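Local coordinates for alpha-fucosidase GH29 (Fusarium graminearum, PDB 4PSR), which hydrolyses alpha-L-fucosides and probably releases the alpha-1,6-linked fucose from the reducing-end N-acetylglucosamine of glycoprotein glycans, at residues I306-W311 with K318-K323; F29-H34 with L341-M346; W300-A305 with L330-K335. One frame throughout, in Å; residues are numbered along the deposited sequence.

Contact 1: residues I306-W311 with K318-K323. With FUL (beta-L-fucopyranose), chain M.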
loop_
_atom_site.group_PDB
_atom_site.type_symbol
_atom_site.label_atom_id
_atom_site.label_comp_id
_atom_site.label_asym_id
_atom_site.label_seq_id
_atom_site.Cartn_x
_atom_site.Cartn_y
_atom_site.Cartn_z
ATOM N N ILE A 306 -11.614 4.841 -1.506
ATOM C CA ILE A 306 -12.476 5.994 -1.318
ATOM C C ILE A 306 -13.766 5.527 -0.592
ATOM O O ILE A 306 -14.367 6.298 0.075
ATOM C CB ILE A 306 -12.759 6.772 -2.670
ATOM C CG1 ILE A 306 -11.438 7.185 -3.336
ATOM C CG2 ILE A 306 -13.619 7.989 -2.424
ATOM C CD1 ILE A 306 -11.632 7.835 -4.703
ATOM N N SER A 307 -14.249 4.401 -1.044
ATOM C CA SER A 307 -15.483 3.894 -0.533
ATOM C C SER A 307 -15.385 3.664 0.960
ATOM O O SER A 307 -14.365 3.221 1.470
ATOM C CB SER A 307 -15.781 2.591 -1.225
ATOM O OG SER A 307 -16.824 1.965 -0.554
ATOM N N ALA A 308 -16.453 4.058 1.639
ATOM C CA ALA A 308 -16.625 3.858 3.059
ATOM C C ALA A 308 -17.492 2.629 3.263
ATOM O O ALA A 308 -17.849 2.293 4.390
ATOM C CB ALA A 308 -17.279 5.060 3.657
ATOM N N SER A 309 -17.818 1.956 2.159
ATOM C CA SER A 309 -18.593 0.741 2.214
ATOM C C SER A 309 -17.591 -0.436 1.900
ATOM O O SER A 309 -16.692 -0.663 2.682
ATOM C CB SER A 309 -19.828 0.919 1.300
ATOM O OG SER A 309 -20.623 2.082 1.705
ATOM N N SER A 310 -17.789 -1.157 0.795
ATOM C CA SER A 310 -16.945 -2.148 0.082
ATOM C C SER A 310 -15.859 -1.678 -0.920
ATOM O O SER A 310 -15.745 -0.483 -1.148
ATOM C CB SER A 310 -17.973 -3.081 -0.571
ATOM O OG SER A 310 -17.871 -3.239 -1.953
ATOM N N TRP A 311 -15.059 -2.589 -1.472
ATOM C CA TRP A 311 -14.041 -2.259 -2.500
ATOM C C TRP A 311 -14.686 -2.083 -3.886
ATOM O O TRP A 311 -14.124 -1.425 -4.766
ATOM C CB TRP A 311 -12.903 -3.308 -2.566
ATOM C CG TRP A 311 -12.171 -3.448 -1.273
ATOM C CD1 TRP A 311 -12.563 -4.191 -0.205
ATOM C CD2 TRP A 311 -10.925 -2.830 -0.898
ATOM N NE1 TRP A 311 -11.661 -4.077 0.807
ATOM C CE2 TRP A 311 -10.641 -3.245 0.411
ATOM C CE3 TRP A 311 -10.021 -1.974 -1.546
ATOM C CZ2 TRP A 311 -9.502 -2.832 1.095
ATOM C CZ3 TRP A 311 -8.879 -1.575 -0.873
ATOM C CH2 TRP A 311 -8.637 -1.990 0.438
ATOM N N LYS A 318 -21.240 4.697 0.302
ATOM C CA LYS A 318 -20.805 5.955 0.893
ATOM C C LYS A 318 -19.303 6.094 0.719
ATOM O O LYS A 318 -18.593 5.098 0.569
ATOM C CB LYS A 318 -21.165 6.035 2.374
ATOM C CG LYS A 318 -22.669 6.080 2.636
ATOM C CD LYS A 318 -22.989 6.571 4.047
ATOM C CE LYS A 318 -23.272 5.425 5.002
ATOM N NZ LYS A 318 -24.564 4.749 4.693
ATOM N N TYR A 319 -18.812 7.318 0.760
ATOM C CA TYR A 319 -17.401 7.592 0.491
ATOM C C TYR A 319 -16.751 8.388 1.609
ATOM O O TYR A 319 -17.409 9.163 2.322
ATOM C CB TYR A 319 -17.289 8.413 -0.789
ATOM C CG TYR A 319 -17.902 7.745 -2.007
ATOM C CD1 TYR A 319 -17.320 6.632 -2.556
ATOM C CD2 TYR A 319 -19.024 8.249 -2.617
ATOM C CE1 TYR A 319 -17.839 6.013 -3.658
ATOM C CE2 TYR A 319 -19.557 7.635 -3.737
ATOM C CZ TYR A 319 -18.947 6.518 -4.256
ATOM O OH TYR A 319 -19.414 5.873 -5.377
ATOM N N TYR A 320 -15.440 8.225 1.718
ATOM C CA TYR A 320 -14.659 9.095 2.587
ATOM C C TYR A 320 -14.265 10.383 1.889
ATOM O O TYR A 320 -14.460 10.550 0.686
ATOM C CB TYR A 320 -13.445 8.358 3.097
ATOM C CG TYR A 320 -13.813 7.257 4.066
ATOM C CD1 TYR A 320 -14.649 7.506 5.150
ATOM C CD2 TYR A 320 -13.359 5.974 3.874
ATOM C CE1 TYR A 320 -15.001 6.497 6.050
ATOM C CE2 TYR A 320 -13.693 4.946 4.776
ATOM C CZ TYR A 320 -14.525 5.220 5.853
ATOM O OH TYR A 320 -14.890 4.227 6.765
ATOM N N SER A 321 -13.744 11.327 2.666
ATOM C CA SER A 321 -13.423 12.641 2.162
ATOM C C SER A 321 -12.029 12.717 1.520
ATOM O O SER A 321 -11.145 11.894 1.783
ATOM C CB SER A 321 -13.447 13.656 3.311
ATOM O OG SER A 321 -12.412 13.402 4.251
ATOM N N SER A 322 -11.873 13.717 0.656
ATOM C CA SER A 322 -10.574 14.073 0.074
ATOM C C SER A 322 -9.527 14.261 1.170
ATOM O O SER A 322 -8.416 13.775 1.062
ATOM C CB SER A 322 -10.735 15.348 -0.764
ATOM O OG SER A 322 -11.694 15.133 -1.778
ATOM N N LYS A 323 -9.891 14.974 2.225
ATOM C CA LYS A 323 -8.997 15.257 3.329
ATOM C C LYS A 323 -8.477 13.975 3.942
ATOM O O LYS A 323 -7.268 13.845 4.153
ATOM C CB LYS A 323 -9.685 16.146 4.378
ATOM C CG LYS A 323 -8.811 16.463 5.595
ATOM C CD LYS A 323 -9.574 17.269 6.653
ATOM C CE LYS A 323 -9.955 18.645 6.151
ATOM N NZ LYS A 323 -8.771 19.449 5.763
HETATM C C1 FUL M . -8.917 -8.624 0.683
HETATM C C2 FUL M . -9.961 -9.177 -0.266
HETATM O O2 FUL M . -10.647 -10.315 0.280
HETATM C C3 FUL M . -10.925 -8.048 -0.523
HETATM O O3 FUL M . -11.972 -8.519 -1.342
HETATM C C4 FUL M . -10.153 -6.938 -1.189
HETATM O O4 FUL M . -9.686 -7.383 -2.459
HETATM C C5 FUL M . -8.992 -6.525 -0.293
HETATM C C6 FUL M . -8.112 -5.464 -0.920
HETATM O O5 FUL M . -8.153 -7.624 0.052
HETATM O O1 FUL M . -8.036 -9.663 1.027
#
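Ser307 and Tyr319 pass each other with their CA atoms 4.3 Å apart in a single beta bridge, flanked by two backbone bonds, Tyr320 N to Ile306 O and Ala308 N to Lys318 O. Ser307, Ala308 and Ser309 are each modelled in two conformers, and what follows holds for the one described. Across the bridge the methyl of Ala308 sits over the centre of the Tyr320 ring, a CH-pi contact with CB 3.6 Å from the centroid and 13° off the ring normal. Tyr319 leans the other way, its CD1 3.9 Å from Ile306 CG2. Ser309 adds a third bond across the contact: with its hydroxyl swung beside its own backbone N (chi1 -57°), OG accepts a straight bond of 3.0 Å from Lys318 N. Ser307 OG works within its own segment, accepting from Ser309 N in an ST turn and donating to Ser310 O on an in-plane lone pair, two bonds that hold it within the bend before Trp311. One face of that indole carries the fucose, whose C6 lies 3.6 Å from Trp311 CZ2. The loop follows barrel strand 300-305 and leads into helix 322-334, with Ser321 as its N-cap. Helix 353-369 flanks it: Ile306 packs on Val358, and Tyr319 OH bonds to Gln355.

Contact 2: residues F29-H34 with L341-M346. With FUL (beta-L-fucopyranose), chain M.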
loop_
_atom_site.group_PDB
_atom_site.type_symbol
_atom_site.label_atom_id
_atom_site.label_comp_id
_atom_site.label_asym_id
_atom_site.label_seq_id
_atom_site.Cartn_x
_atom_site.Cartn_y
_atom_site.Cartn_z
ATOM N N PHE A 29 2.270 6.956 -4.426
ATOM C CA PHE A 29 0.820 6.944 -4.590
ATOM C C PHE A 29 0.468 6.250 -5.890
ATOM O O PHE A 29 1.000 6.585 -6.953
ATOM C CB PHE A 29 0.282 8.393 -4.603
ATOM C CG PHE A 29 -1.199 8.475 -4.821
ATOM C CD1 PHE A 29 -2.113 7.853 -3.963
ATOM C CD2 PHE A 29 -1.695 9.195 -5.903
ATOM C CE1 PHE A 29 -3.509 7.934 -4.206
ATOM C CE2 PHE A 29 -3.075 9.276 -6.143
ATOM C CZ PHE A 29 -3.974 8.654 -5.285
ATOM N N GLY A 30 -0.391 5.230 -5.790
ATOM C CA GLY A 30 -0.957 4.550 -6.937
ATOM C C GLY A 30 -2.456 4.364 -6.813
ATOM O O GLY A 30 -3.039 4.600 -5.744
ATOM N N VAL A 31 -3.096 3.968 -7.907
ATOM C CA VAL A 31 -4.527 3.733 -7.937
ATOM C C VAL A 31 -4.852 2.425 -8.651
ATOM O O VAL A 31 -4.342 2.129 -9.721
ATOM C CB VAL A 31 -5.280 4.912 -8.634
ATOM C CG1 VAL A 31 -6.755 4.583 -8.826
ATOM C CG2 VAL A 31 -5.119 6.193 -7.830
ATOM N N TYR A 32 -5.760 1.651 -8.073
ATOM C CA TYR A 32 -6.304 0.473 -8.728
ATOM C C TYR A 32 -7.810 0.407 -8.535
ATOM O O TYR A 32 -8.387 1.268 -7.885
ATOM C CB TYR A 32 -5.595 -0.844 -8.336
ATOM C CG TYR A 32 -5.829 -1.494 -6.967
ATOM C CD1 TYR A 32 -5.762 -2.874 -6.857
ATOM C CD2 TYR A 32 -6.023 -0.759 -5.818
ATOM C CE1 TYR A 32 -5.913 -3.502 -5.659
ATOM C CE2 TYR A 32 -6.181 -1.385 -4.588
ATOM C CZ TYR A 32 -6.110 -2.748 -4.514
ATOM O OH TYR A 32 -6.240 -3.349 -3.257
ATOM N N TRP A 33 -8.444 -0.575 -9.161
ATOM C CA TRP A 33 -9.894 -0.634 -9.154
ATOM C C TRP A 33 -10.412 -2.064 -9.099
ATOM O O TRP A 33 -10.059 -2.900 -9.919
ATOM C CB TRP A 33 -10.504 0.126 -10.363
ATOM C CG TRP A 33 -9.803 -0.061 -11.661
ATOM C CD1 TRP A 33 -10.095 -0.950 -12.648
ATOM C CD2 TRP A 33 -8.726 0.734 -12.149
ATOM N NE1 TRP A 33 -9.238 -0.785 -13.723
ATOM C CE2 TRP A 33 -8.378 0.236 -13.422
ATOM C CE3 TRP A 33 -7.981 1.776 -11.607
ATOM C CZ2 TRP A 33 -7.338 0.773 -14.163
ATOM C CZ3 TRP A 33 -6.939 2.306 -12.356
ATOM C CH2 TRP A 33 -6.627 1.798 -13.607
ATOM N N HIS A 34 -11.287 -2.284 -8.128
ATOM C CA HIS A 34 -12.039 -3.529 -8.021
ATOM C C HIS A 34 -13.293 -3.417 -8.885
ATOM O O HIS A 34 -14.356 -3.035 -8.405
ATOM C CB HIS A 34 -12.442 -3.803 -6.563
ATOM C CG HIS A 34 -11.337 -4.319 -5.688
ATOM N ND1 HIS A 34 -10.219 -3.587 -5.347
ATOM C CD2 HIS A 34 -11.214 -5.506 -5.041
ATOM C CE1 HIS A 34 -9.451 -4.310 -4.543
ATOM N NE2 HIS A 34 -10.037 -5.473 -4.340
ATOM N N LEU A 341 -4.467 3.330 -3.681
ATOM C CA LEU A 341 -5.862 3.699 -3.488
ATOM C C LEU A 341 -6.798 3.020 -4.461
ATOM O O LEU A 341 -6.636 3.089 -5.685
ATOM C CB LEU A 341 -6.016 5.221 -3.607
ATOM C CG LEU A 341 -7.423 5.783 -3.456
ATOM C CD1 LEU A 341 -7.997 5.548 -2.066
ATOM C CD2 LEU A 341 -7.424 7.266 -3.817
ATOM N N ASN A 342 -7.823 2.378 -3.908
ATOM C CA ASN A 342 -8.844 1.708 -4.709
ATOM C C ASN A 342 -10.016 2.607 -5.042
ATOM O O ASN A 342 -10.520 3.322 -4.147
ATOM C CB ASN A 342 -9.364 0.449 -3.998
ATOM C CG ASN A 342 -10.515 -0.173 -4.711
ATOM O OD1 ASN A 342 -10.324 -0.843 -5.710
ATOM N ND2 ASN A 342 -11.714 0.038 -4.210
ATOM N N ILE A 343 -10.437 2.574 -6.312
ATOM C CA ILE A 343 -11.665 3.231 -6.776
ATOM C C ILE A 343 -12.633 2.174 -7.283
ATOM O O ILE A 343 -12.244 1.008 -7.525
ATOM C CB ILE A 343 -11.357 4.342 -7.844
ATOM C CG1 ILE A 343 -10.815 3.726 -9.125
ATOM C CG2 ILE A 343 -10.378 5.348 -7.230
ATOM C CD1 ILE A 343 -10.517 4.766 -10.250
ATOM N N SER A 344 -13.891 2.582 -7.446
ATOM C CA SER A 344 -15.001 1.629 -7.579
ATOM C C SER A 344 -15.987 2.016 -8.679
ATOM O O SER A 344 -17.051 2.577 -8.384
ATOM C CB SER A 344 -15.757 1.537 -6.255
ATOM O OG SER A 344 -14.890 1.259 -5.161
ATOM N N PRO A 345 -15.646 1.707 -9.936
ATOM C CA PRO A 345 -16.597 1.979 -11.024
ATOM C C PRO A 345 -17.872 1.141 -10.882
ATOM O O PRO A 345 -17.840 0.008 -10.380
ATOM C CB PRO A 345 -15.817 1.577 -12.284
ATOM C CG PRO A 345 -14.355 1.535 -11.862
ATOM C CD PRO A 345 -14.386 1.121 -10.411
ATOM N N MET A 346 -18.982 1.675 -11.362
ATOM C CA MET A 346 -20.229 0.928 -11.441
ATOM C C MET A 346 -20.126 -0.215 -12.428
ATOM O O MET A 346 -19.192 -0.282 -13.231
ATOM C CB MET A 346 -21.373 1.859 -11.845
ATOM C CG MET A 346 -21.488 3.036 -10.928
ATOM S SD MET A 346 -23.065 3.960 -11.081
ATOM C CE MET A 346 -23.087 4.366 -12.798
HETATM C C1 FUL M . -8.917 -8.624 0.683
HETATM C C2 FUL M . -9.961 -9.177 -0.266
HETATM O O2 FUL M . -10.647 -10.315 0.280
HETATM C C3 FUL M . -10.925 -8.048 -0.523
HETATM O O3 FUL M . -11.972 -8.519 -1.342
HETATM C C4 FUL M . -10.153 -6.938 -1.189
HETATM O O4 FUL M . -9.686 -7.383 -2.459
HETATM C C5 FUL M . -8.992 -6.525 -0.293
HETATM C C6 FUL M . -8.112 -5.464 -0.920
HETATM O O5 FUL M . -8.153 -7.624 0.052
HETATM O O1 FUL M . -8.036 -9.663 1.027
HETATM O O HOH W 1 -16.393 -1.127 -8.400
#
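His34 and Asn342 meet through a single oxygen: at the ND1 edge of the imidazole, Asn342 OD1 takes two bonds from the same histidine. Backbone His34 N comes to OD1 in the amide plane, at 3.0 Å, while ND1 donates at 2.8 Å from well above that plane, 63° out of it, the ring and amide standing almost perpendicular. With ND1 as donor and the backbone tied to the same oxygen, the imidazole is fixed in rotation and presents NE2 to the bound fucose, whose O4 is hydrogen-bonded to it at 2.7 Å, at the ring edge and near its plane. Asn342 in turn is held by its ND2, which bonds to Trp311 O. His34 ND1 and Asn342 OD1 both lie over one face of the Tyr32 ring, toward its rim. Tyr32 CE2 packs 3.7 Å from Asn342 CB, and its OH comes 3.7 Å from FUL C6. Further out, parallel strand pairing sets the register, through Leu341 N to Gly30 O, Tyr32 N to Leu341 O and Ile343 N to Tyr32 O. Val31, Trp33, Leu341 and Ile343 turn to the outer face, where Trp33 CB lies 3.8 Å from Ile343 CG1 and the two side chains run side by side. Past the strand ends a water donates to both His34 O and Pro345 O. The pairing of first and last strands closes the eight-stranded barrel; helices 105-114 and 353-369 cover its outer face, and strand 119-125 continues the sheet beyond 29-33.

Contact 3: residues W300-A305 with L330-K335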
loop_
_atom_site.group_PDB
_atom_site.type_symbol
_atom_site.label_atom_id
_atom_site.label_comp_id
_atom_site.label_asym_id
_atom_site.label_seq_id
_atom_site.Cartn_x
_atom_site.Cartn_y
_atom_site.Cartn_z
ATOM N N TRP A 300 7.490 -0.853 2.571
ATOM C CA TRP A 300 6.243 -1.622 2.545
ATOM C C TRP A 300 5.169 -0.824 1.785
ATOM O O TRP A 300 5.417 0.321 1.328
ATOM C CB TRP A 300 5.784 -1.946 4.001
ATOM C CG TRP A 300 5.713 -0.712 4.826
ATOM C CD1 TRP A 300 6.736 -0.143 5.503
ATOM C CD2 TRP A 300 4.593 0.179 4.966
ATOM N NE1 TRP A 300 6.325 1.045 6.074
ATOM C CE2 TRP A 300 5.021 1.274 5.737
ATOM C CE3 TRP A 300 3.279 0.158 4.508
ATOM C CZ2 TRP A 300 4.174 2.332 6.071
ATOM C CZ3 TRP A 300 2.433 1.219 4.826
ATOM C CH2 TRP A 300 2.897 2.295 5.609
ATOM N N GLN A 301 3.982 -1.387 1.622
ATOM C CA GLN A 301 2.853 -0.607 1.109
ATOM C C GLN A 301 1.586 -1.014 1.816
ATOM O O GLN A 301 1.598 -1.973 2.610
ATOM C CB GLN A 301 2.706 -0.691 -0.423
ATOM C CG GLN A 301 2.197 -2.034 -0.964
ATOM C CD GLN A 301 1.469 -1.860 -2.278
ATOM O OE1 GLN A 301 2.084 -1.508 -3.302
ATOM N NE2 GLN A 301 0.146 -2.007 -2.243
ATOM N N THR A 302 0.508 -0.296 1.539
ATOM C CA THR A 302 -0.804 -0.619 2.058
ATOM C C THR A 302 -1.829 -0.207 1.001
ATOM O O THR A 302 -1.541 0.616 0.115
ATOM C CB THR A 302 -1.036 0.015 3.426
ATOM O OG1 THR A 302 -2.282 -0.423 3.978
ATOM C CG2 THR A 302 -1.075 1.520 3.320
ATOM N N ASP A 303 -3.020 -0.768 1.099
ATOM C CA ASP A 303 -4.130 -0.399 0.209
ATOM C C ASP A 303 -5.212 0.370 0.971
ATOM O O ASP A 303 -5.474 0.083 2.141
ATOM C CB ASP A 303 -4.774 -1.633 -0.426
ATOM C CG ASP A 303 -3.762 -2.650 -0.827
ATOM O OD1 ASP A 303 -2.907 -2.336 -1.675
ATOM O OD2 ASP A 303 -3.800 -3.770 -0.242
ATOM N N ASP A 304 -5.852 1.338 0.327
ATOM C CA ASP A 304 -6.963 2.055 0.930
ATOM C C ASP A 304 -8.054 2.195 -0.126
ATOM O O ASP A 304 -7.895 1.701 -1.232
ATOM C CB ASP A 304 -6.531 3.418 1.444
ATOM C CG ASP A 304 -7.219 3.781 2.752
ATOM O OD1 ASP A 304 -8.467 3.647 2.843
ATOM O OD2 ASP A 304 -6.508 4.183 3.691
ATOM N N ALA A 305 -9.157 2.865 0.206
ATOM C CA ALA A 305 -10.285 2.954 -0.718
ATOM C C ALA A 305 -11.069 4.221 -0.458
ATOM O O ALA A 305 -11.139 4.667 0.684
ATOM C CB ALA A 305 -11.165 1.724 -0.551
ATOM N N LEU A 330 -0.187 10.951 3.411
ATOM C CA LEU A 330 0.954 11.537 4.106
ATOM C C LEU A 330 1.414 10.662 5.269
ATOM O O LEU A 330 2.621 10.478 5.490
ATOM C CB LEU A 330 0.603 12.941 4.597
ATOM C CG LEU A 330 0.370 13.979 3.482
ATOM C CD1 LEU A 330 -0.392 15.175 4.015
ATOM C CD2 LEU A 330 1.697 14.407 2.834
ATOM N N ASP A 331 0.453 10.123 6.019
ATOM C CA ASP A 331 0.773 9.211 7.090
ATOM C C ASP A 331 1.549 7.995 6.594
ATOM O O ASP A 331 2.580 7.660 7.150
ATOM C CB ASP A 331 -0.512 8.817 7.812
ATOM C CG ASP A 331 -0.247 8.045 9.082
ATOM O OD1 ASP A 331 0.140 8.670 10.097
ATOM O OD2 ASP A 331 -0.479 6.804 9.128
ATOM N N ARG A 332 1.059 7.331 5.555
ATOM C CA ARG A 332 1.737 6.127 5.066
ATOM C C ARG A 332 3.133 6.439 4.561
ATOM O O ARG A 332 4.085 5.713 4.845
ATOM C CB ARG A 332 0.960 5.412 3.948
ATOM C CG ARG A 332 -0.524 5.052 4.215
ATOM C CD ARG A 332 -0.771 4.402 5.563
ATOM N NE ARG A 332 -1.346 5.275 6.586
ATOM C CZ ARG A 332 -2.632 5.567 6.724
ATOM N NH1 ARG A 332 -3.003 6.379 7.725
ATOM N NH2 ARG A 332 -3.543 5.112 5.858
ATOM N N VAL A 333 3.270 7.528 3.817
ATOM C CA VAL A 333 4.552 7.882 3.241
ATOM C C VAL A 333 5.558 8.216 4.343
ATOM O O VAL A 333 6.727 7.856 4.243
ATOM C CB VAL A 333 4.391 9.023 2.240
ATOM C CG1 VAL A 333 5.710 9.621 1.853
ATOM C CG2 VAL A 333 3.605 8.563 1.005
ATOM N N SER A 334 5.099 8.890 5.397
ATOM C CA SER A 334 5.975 9.251 6.512
ATOM C C SER A 334 6.481 8.019 7.274
ATOM O O SER A 334 7.513 8.074 7.962
ATOM C CB SER A 334 5.251 10.192 7.488
ATOM O OG SER A 334 4.307 9.525 8.320
ATOM N N LYS A 335 5.741 6.908 7.198
ATOM C CA LYS A 335 6.087 5.670 7.914
ATOM C C LYS A 335 6.834 4.669 7.039
ATOM O O LYS A 335 6.981 3.512 7.447
ATOM C CB LYS A 335 4.807 5.042 8.477
ATOM C CG LYS A 335 4.176 5.793 9.625
ATOM C CD LYS A 335 2.777 5.284 9.880
ATOM C CE LYS A 335 2.135 5.896 11.136
ATOM N NZ LYS A 335 0.699 5.498 11.241
HETATM O O HOH W 2 -6.652 5.520 5.836
HETATM O O HOH W 3 -3.915 3.843 3.313
#
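Trp300 NE1 donates to Lys335 O at 2.9 Å, the oxygen lying in the indole plane although the nitrogen stands 39° out of the carbonyl plane. The indole turns over to the helix because chi1 (53°) sets CG between the backbone N and carbonyl carbon; CZ2 then packs 3.7 Å from Lys335 CB. Next along the strand, Thr302 offers its methyl, CG2 lying 3.7 Å from Arg332 CD, while its hydroxyl bonds to Trp287 O. In the conformer described here, one of two, Arg332 bends at chi2 and again at chi3, which lays its guanidinium between two acids. On one flank NE and NH1 both grip Asp331 OD2, side-on and in the guanidinium plane; the extended Lys335 brings NZ to the same oxygen at 2.7 Å. Towards the strand, NH2 faces Asp304 OD2 at 3.8 Å, a long salt bridge with the guanidinium and carboxylate planes 23° apart, reinforced by two waters, each donating to OD2 and accepting from NH2. Asp304 OD1 also pairs with Arg289, and Asp331 OD1 with Arg406. Strand and helix run almost antiparallel, the axes of the two short segments 9.5 Å apart, as expected for the first half of a beta-alpha-beta crossover in a TIM barrel; strand 337-343 completes the unit.

From the N terminus, strand 29-33 comes first and waits some 300 residues for its partner, so contact 2 closes the longest loop, spanning nearly the whole barrel. Contact 3 lies within that span, bringing helix 322-334 back against strand 300-305, and contact 1 lies within contact 3, folding the connection between them. The three are thus concentric and none cross. Strand 337-343 follows the helix and lies between the other two strands: Asn342 N bonds to Asp304 O on one side while contact 2 holds the other. Ser344 OG reaches Trp311 O, tying the loop of contact 1 to the strand end beside fucose, which contacts 1 and 2 both touch.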